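Local coordinates for uncharacterized protein (Pyrococcus furiosus, PDB 4XLZ) that probably removes an acetyl group from N,N'-diacetylchitobiose, as a metal-binding carbohydrate esterase family 14 deacetylase, at residues A[66-72]-A[106-112]; A[124-129]-A[161-167]. One frame throughout, in Å; residues are numbered along the deposited sequence.

Interaction 1. Residues A[66-72]-A[106-112]; sequences CMTDGYM and WLNYRDT
Cys66 and Trp106 pair as neighbours on parallel strands, their axes 4.7 Å apart and 12° from parallel, with Leu107 N bonded to Cys66 O; by Thr68 opposite Tyr109 the register has slipped one residue, a beta bulge, where water 1 donates to Cys66 O, and weakly to Thr68 O, and accepts from Asn108 N. Beyond the strands, Asp69 OD1 takes two backbone N-H groups from opposite faces of its carboxylate, Asp111 N at 2.9 Å and Tyr71 N at 3.0 Å, the latter closing an Asx turn. Both segments lie at the C-terminal ends of the two strands of a beta-alpha-beta unit, where the side chain of Asp111 is about 7 Å from a bound cadmium ion and packs on its ligand His40. Asp111 returns the grip: OD2 accepts Met72 N at 2.9 Å from above the carboxylate plane. Tyr71 offers a flat face to Arg110, whose guanidinium stacks 7° from the ring plane in a cation-pi contact, centres 4.1 Å apart. With an alanine here instead of Tyr71, the guanidinium would probably lose its aromatic platform and be freer to turn. A bend at chi3 (-69°) folds the arginine over the ring, while NH1 bonds Asn108 O of the second subunit.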
loop_
_atom_site.group_PDB
_atom_site.type_symbol
_atom_site.label_atom_id
_atom_site.label_comp_id
_atom_site.label_asym_id
_atom_site.label_seq_id
_atom_site.Cartn_x
_atom_site.Cartn_y
_atom_site.Cartn_z
ATOM N N CYS A 66 -24.060 0.644 -1.933
ATOM C CA CYS A 66 -23.573 1.479 -0.814
ATOM C C CYS A 66 -22.139 1.075 -0.594
ATOM O O CYS A 66 -21.807 -0.048 -0.265
ATOM C CB CYS A 66 -24.484 1.251 0.418
ATOM S SG CYS A 66 -24.093 2.506 1.683
HETATM N N MSE A 67 -21.255 2.081 -0.685
HETATM C CA MSE A 67 -19.787 1.729 -0.672
HETATM C C MSE A 67 -19.273 1.396 0.695
HETATM O O MSE A 67 -18.431 0.539 0.872
HETATM C CB MSE A 67 -18.967 2.983 -1.085
HETATM C CG MSE A 67 -19.373 3.615 -2.442
HETATM SE SE MSE A 67 -19.191 2.333 -3.937
HETATM C CE MSE A 67 -17.311 2.155 -3.940
ATOM N N THR A 68 -19.829 2.018 1.765
ATOM C CA THR A 68 -19.350 1.854 3.112
ATOM C C THR A 68 -20.474 1.520 4.113
ATOM O O THR A 68 -21.677 1.502 3.746
ATOM C CB THR A 68 -18.557 3.057 3.685
ATOM O OG1 THR A 68 -19.514 4.101 4.032
ATOM C CG2 THR A 68 -17.539 3.629 2.713
ATOM N N ASP A 69 -20.089 1.206 5.314
ATOM C CA ASP A 69 -21.061 0.682 6.305
ATOM C C ASP A 69 -21.536 1.793 7.253
ATOM O O ASP A 69 -22.404 1.523 8.077
ATOM C CB ASP A 69 -20.372 -0.402 7.123
ATOM C CG ASP A 69 -19.017 0.009 7.756
ATOM O OD1 ASP A 69 -18.759 1.262 7.807
ATOM O OD2 ASP A 69 -18.252 -0.942 8.116
ATOM N N GLY A 70 -21.071 3.003 7.078
ATOM C CA GLY A 70 -21.556 4.057 8.023
ATOM C C GLY A 70 -21.062 3.910 9.464
ATOM O O GLY A 70 -21.584 4.601 10.430
ATOM N N TYR A 71 -20.034 3.101 9.767
ATOM C CA TYR A 71 -19.474 2.793 11.098
ATOM C C TYR A 71 -19.175 3.995 11.948
ATOM O O TYR A 71 -19.192 3.916 13.175
ATOM C CB TYR A 71 -18.177 1.927 10.807
ATOM C CG TYR A 71 -17.384 1.453 11.960
ATOM C CD1 TYR A 71 -17.472 0.079 12.329
ATOM C CD2 TYR A 71 -16.470 2.282 12.606
ATOM C CE1 TYR A 71 -16.648 -0.439 13.341
ATOM C CE2 TYR A 71 -15.651 1.811 13.620
ATOM C CZ TYR A 71 -15.743 0.424 13.956
ATOM O OH TYR A 71 -14.939 -0.047 14.966
HETATM N N MSE A 72 -18.720 5.081 11.297
HETATM C CA MSE A 72 -18.159 6.180 12.079
HETATM C C MSE A 72 -19.210 7.226 12.438
HETATM O O MSE A 72 -18.877 8.195 13.171
HETATM C CB MSE A 72 -17.061 6.910 11.273
HETATM C CG MSE A 72 -15.872 6.017 11.047
HETATM SE SE MSE A 72 -14.899 5.737 12.745
HETATM C CE MSE A 72 -13.604 4.535 11.912
ATOM N N TRP A 106 -24.281 -4.028 -0.588
ATOM C CA TRP A 106 -23.466 -3.415 0.476
ATOM C C TRP A 106 -22.043 -3.829 0.266
ATOM O O TRP A 106 -21.686 -5.025 0.406
ATOM C CB TRP A 106 -23.889 -3.927 1.867
ATOM C CG TRP A 106 -25.350 -3.573 2.208
ATOM C CD1 TRP A 106 -26.443 -4.398 2.034
ATOM C CD2 TRP A 106 -25.799 -2.364 2.736
ATOM N NE1 TRP A 106 -27.596 -3.707 2.586
ATOM C CE2 TRP A 106 -27.174 -2.471 2.949
ATOM C CE3 TRP A 106 -25.134 -1.193 3.090
ATOM C CZ2 TRP A 106 -27.933 -1.423 3.546
ATOM C CZ3 TRP A 106 -25.851 -0.101 3.689
ATOM C CH2 TRP A 106 -27.248 -0.279 3.886
ATOM N N LEU A 107 -21.170 -2.924 -0.120
ATOM C CA LEU A 107 -19.734 -3.359 -0.299
ATOM C C LEU A 107 -19.049 -3.514 0.992
ATOM O O LEU A 107 -17.998 -4.205 1.059
ATOM C CB LEU A 107 -18.961 -2.290 -1.119
ATOM C CG LEU A 107 -19.497 -2.064 -2.522
ATOM C CD1 LEU A 107 -18.395 -1.301 -3.308
ATOM C CD2 LEU A 107 -19.845 -3.341 -3.349
ATOM N N ASN A 108 -19.534 -2.859 2.098
ATOM C CA ASN A 108 -19.041 -3.019 3.451
ATOM C C ASN A 108 -17.593 -2.550 3.726
ATOM O O ASN A 108 -17.068 -2.895 4.724
ATOM C CB ASN A 108 -19.167 -4.518 3.961
ATOM C CG ASN A 108 -20.680 -4.963 4.149
ATOM O OD1 ASN A 108 -21.086 -5.989 3.604
ATOM N ND2 ASN A 108 -21.312 -4.288 4.839
ATOM N N TYR A 109 -17.124 -1.684 2.864
ATOM C CA TYR A 109 -15.842 -1.023 3.290
ATOM C C TYR A 109 -16.135 -0.130 4.529
ATOM O O TYR A 109 -17.273 0.394 4.660
ATOM C CB TYR A 109 -15.230 -0.161 2.108
ATOM C CG TYR A 109 -14.770 -1.114 0.996
ATOM C CD1 TYR A 109 -13.553 -1.755 1.154
ATOM C CD2 TYR A 109 -15.523 -1.264 -0.134
ATOM C CE1 TYR A 109 -13.100 -2.677 0.200
ATOM C CE2 TYR A 109 -15.053 -2.157 -1.184
ATOM C CZ TYR A 109 -13.898 -2.855 -0.923
ATOM O OH TYR A 109 -13.543 -3.787 -1.901
ATOM N N ARG A 110 -15.182 -0.024 5.419
ATOM C CA ARG A 110 -15.487 0.750 6.619
ATOM C C ARG A 110 -15.515 2.249 6.258
ATOM O O ARG A 110 -14.686 2.808 5.562
ATOM C CB ARG A 110 -14.445 0.527 7.710
ATOM C CG ARG A 110 -14.892 1.275 9.022
ATOM C CD ARG A 110 -13.943 0.855 10.214
ATOM N NE ARG A 110 -14.226 -0.602 10.551
ATOM C CZ ARG A 110 -13.498 -1.284 11.434
ATOM N NH1 ARG A 110 -12.453 -0.706 12.036
ATOM N NH2 ARG A 110 -13.782 -2.555 11.695
ATOM N N ASP A 111 -16.535 2.912 6.811
ATOM C CA ASP A 111 -16.643 4.400 6.718
ATOM C C ASP A 111 -15.379 5.067 7.162
ATOM O O ASP A 111 -14.787 4.714 8.166
ATOM C CB ASP A 111 -17.814 4.683 7.728
ATOM C CG ASP A 111 -18.223 6.095 7.788
ATOM O OD1 ASP A 111 -17.822 7.010 7.045
ATOM O OD2 ASP A 111 -19.125 6.321 8.702
ATOM N N THR A 112 -14.968 6.017 6.301
ATOM C CA THR A 112 -13.725 6.853 6.431
ATOM C C THR A 112 -12.517 6.068 5.893
ATOM O O THR A 112 -11.402 6.620 5.910
ATOM C CB THR A 112 -13.358 7.432 7.812
ATOM O OG1 THR A 112 -12.976 6.453 8.775
ATOM C CG2 THR A 112 -14.614 8.297 8.341
HETATM O O HOH W 1 -21.746 -1.100 2.550
HETATM O O HOH W 2 -16.593 -1.922 9.768
#

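Interaction 2. Residues A[124-129]-A[161-167]; sequences LVKIIR and SVAFSQL
Ser165 meets the helical segment 124-129 with both its hydroxyl and its carbonyl, and these two groups organise the contact. The hydroxyl is turned back along its own chain: OG gives its hydrogen to Ser161 O at 2.8 Å, while Ser165 N reaches the same oxygen from the opposite face of the carbonyl plane. With its polar need met inside the segment, OG can sit among methyl groups, 3.5 Å from Val125 CG2 and 3.4 Å from Ile128 CG2. A small serine suits this place because the backbones come close, the CA atoms of Val125 and Ser165 being 5.1 Å apart. Arg129 uses the carbonyl. Its chain runs extended from CG to NE (chi2 173°, chi3 174°), long enough to carry the guanidinium past Ser165, and NE donates to Ser165 O at 3.0 Å, with the oxygen almost in the guanidinium plane; NH1 adds a weak bond to the same atom. The type I turn from Phe164 to Leu167 brings the chain round beside this group, and Asp174 forms a salt bridge with NH2, so the arginine ties the turn to helix 172-176. Ser161 faces Leu124, whose CB lies 3.5 Å from Ser161 OG; that hydroxyl is bonded to Leu157 O one helical turn back, again leaving aliphatic contact across the interface. Ile128 adds a further apolar contact, its CD1 lying 4.1 Å from Val162 CG2, the two side chains crossing at about a right angle. The contact thus packs helix 118-131 against the C-terminal part of helix 149-164 and the turn after it. Leu124 also rests on Ile65 of strand 61-68, Ile128 touches the loop residues His182 and Val184, and on another side of the helix Lys126 forms a salt bridge with Asp174 of the fourth subunit.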
loop_
_atom_site.group_PDB
_atom_site.type_symbol
_atom_site.label_atom_id
_atom_site.label_comp_id
_atom_site.label_asym_id
_atom_site.label_seq_id
_atom_site.Cartn_x
_atom_site.Cartn_y
_atom_site.Cartn_z
ATOM N N LEU A 124 -17.365 -2.787 -8.201
ATOM C CA LEU A 124 -18.355 -2.025 -8.974
ATOM C C LEU A 124 -18.567 -2.673 -10.311
ATOM O O LEU A 124 -19.680 -2.798 -10.796
ATOM C CB LEU A 124 -17.972 -0.544 -9.126
ATOM C CG LEU A 124 -17.957 0.161 -7.768
ATOM C CD1 LEU A 124 -17.564 1.641 -8.091
ATOM C CD2 LEU A 124 -19.357 0.178 -7.093
ATOM N N VAL A 125 -17.473 -3.031 -11.035
ATOM C CA VAL A 125 -17.582 -3.631 -12.388
ATOM C C VAL A 125 -18.302 -5.000 -12.234
ATOM O O VAL A 125 -19.118 -5.242 -13.171
ATOM C CB VAL A 125 -16.196 -3.804 -12.908
ATOM C CG1 VAL A 125 -16.182 -4.725 -14.173
ATOM C CG2 VAL A 125 -15.613 -2.417 -13.313
ATOM N N LYS A 126 -18.106 -5.774 -11.200
ATOM C CA LYS A 126 -18.829 -7.094 -11.111
ATOM C C LYS A 126 -20.329 -6.815 -11.034
ATOM O O LYS A 126 -21.142 -7.453 -11.721
ATOM C CB LYS A 126 -18.395 -7.735 -9.769
ATOM C CG LYS A 126 -19.011 -9.130 -9.617
ATOM C CD LYS A 126 -18.154 -10.105 -8.610
ATOM C CE LYS A 126 -18.262 -9.634 -7.304
ATOM N NZ LYS A 126 -17.124 -10.470 -6.570
ATOM N N ILE A 127 -20.749 -5.812 -10.251
ATOM C CA ILE A 127 -22.211 -5.555 -10.127
ATOM C C ILE A 127 -22.705 -4.944 -11.344
ATOM O O ILE A 127 -23.858 -5.276 -11.819
ATOM C CB ILE A 127 -22.403 -4.597 -8.938
ATOM C CG1 ILE A 127 -22.016 -5.312 -7.627
ATOM C CG2 ILE A 127 -23.943 -4.210 -8.851
ATOM C CD1 ILE A 127 -21.813 -4.369 -6.381
ATOM N N ILE A 128 -22.036 -4.007 -12.042
ATOM C CA ILE A 128 -22.487 -3.447 -13.263
ATOM C C ILE A 128 -22.658 -4.549 -14.324
ATOM O O ILE A 128 -23.619 -4.451 -15.077
ATOM C CB ILE A 128 -21.493 -2.293 -13.737
ATOM C CG1 ILE A 128 -21.644 -1.134 -12.697
ATOM C CG2 ILE A 128 -21.804 -1.800 -15.157
ATOM C CD1 ILE A 128 -20.532 -0.053 -12.927
ATOM N N ARG A 129 -21.665 -5.425 -14.398
ATOM C CA ARG A 129 -21.782 -6.451 -15.441
ATOM C C ARG A 129 -22.881 -7.401 -15.051
ATOM O O ARG A 129 -23.559 -7.887 -16.032
ATOM C CB ARG A 129 -20.483 -7.188 -15.582
ATOM C CG ARG A 129 -19.397 -6.328 -16.239
ATOM C CD ARG A 129 -18.071 -7.148 -16.156
ATOM N NE ARG A 129 -17.032 -6.352 -16.938
ATOM C CZ ARG A 129 -15.690 -6.605 -16.884
ATOM N NH1 ARG A 129 -14.885 -5.917 -17.704
ATOM N NH2 ARG A 129 -15.215 -7.494 -15.990
ATOM N N SER A 161 -15.291 2.944 -13.129
ATOM C CA SER A 161 -15.826 1.561 -13.224
ATOM C C SER A 161 -16.857 1.493 -14.354
ATOM O O SER A 161 -16.948 0.423 -14.995
ATOM C CB SER A 161 -16.480 1.168 -11.931
ATOM O OG SER A 161 -15.459 1.156 -10.888
ATOM N N VAL A 162 -17.660 2.531 -14.556
ATOM C CA VAL A 162 -18.574 2.503 -15.752
ATOM C C VAL A 162 -17.739 2.328 -17.045
ATOM O O VAL A 162 -18.115 1.500 -17.893
ATOM C CB VAL A 162 -19.419 3.806 -15.731
ATOM C CG1 VAL A 162 -20.156 3.904 -17.082
ATOM C CG2 VAL A 162 -20.453 3.689 -14.557
ATOM N N ALA A 163 -16.636 3.101 -17.142
ATOM C CA ALA A 163 -15.819 3.001 -18.367
ATOM C C ALA A 163 -15.237 1.595 -18.438
ATOM O O ALA A 163 -15.212 0.938 -19.514
ATOM C CB ALA A 163 -14.684 3.975 -18.284
ATOM N N PHE A 164 -14.684 1.068 -17.324
ATOM C CA PHE A 164 -13.883 -0.186 -17.443
ATOM C C PHE A 164 -14.702 -1.392 -17.498
ATOM O O PHE A 164 -14.237 -2.500 -17.931
ATOM C CB PHE A 164 -12.920 -0.277 -16.209
ATOM C CG PHE A 164 -11.874 0.861 -16.172
ATOM C CD1 PHE A 164 -11.610 1.715 -17.228
ATOM C CD2 PHE A 164 -11.247 1.056 -14.944
ATOM C CE1 PHE A 164 -10.649 2.784 -17.073
ATOM C CE2 PHE A 164 -10.299 2.100 -14.776
ATOM C CZ PHE A 164 -10.054 2.969 -15.796
ATOM N N SER A 165 -16.024 -1.271 -17.148
ATOM C CA SER A 165 -16.914 -2.446 -17.329
ATOM C C SER A 165 -17.065 -2.869 -18.772
ATOM O O SER A 165 -17.374 -4.118 -18.929
ATOM C CB SER A 165 -18.349 -2.023 -16.858
ATOM O OG SER A 165 -18.378 -1.892 -15.443
ATOM N N GLN A 166 -16.697 -2.015 -19.702
ATOM C CA GLN A 166 -16.837 -2.326 -21.206
ATOM C C GLN A 166 -15.600 -3.098 -21.641
ATOM O O GLN A 166 -15.537 -3.528 -22.818
ATOM C CB GLN A 166 -16.848 -1.006 -22.042
ATOM C CG GLN A 166 -17.987 -0.278 -21.592
ATOM C CD GLN A 166 -18.235 0.910 -22.458
ATOM O OE1 GLN A 166 -17.897 0.935 -23.607
ATOM N NE2 GLN A 166 -18.901 1.885 -21.892
ATOM N N LEU A 167 -14.575 -3.255 -20.792
ATOM C CA LEU A 167 -13.272 -3.735 -21.346
ATOM C C LEU A 167 -13.035 -5.107 -20.886
ATOM O O LEU A 167 -12.865 -5.433 -19.691
ATOM C CB LEU A 167 -12.100 -2.822 -20.702
ATOM C CG LEU A 167 -12.239 -1.360 -20.966
ATOM C CD1 LEU A 167 -11.136 -0.517 -20.277
ATOM C CD2 LEU A 167 -12.201 -1.047 -22.523
#

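From the N terminus, the chain passes through strand 33-38 and helix 43-57 before strand 61-68 enters interaction 1. That contact closes the loop containing helix 81-99 when strand 103-109 returns alongside. After a short loop the chain enters helix 118-131, which opens interaction 2; strand 135-139 and helix 149-164 follow before 161-167 closes it. The two loops are therefore in series, neither nested nor crossed. Although their centres are 20 Å apart, they meet where helix 118-131 packs on the sheet: Leu107 CD2 lies 3.8 Å from Ile127 CD1, and the selenium of Met67, present as selenomethionine, packs on Leu124 CD2. One helix thus joins the strand pair to helix 149-164, and both contacts touch the fourth subunit.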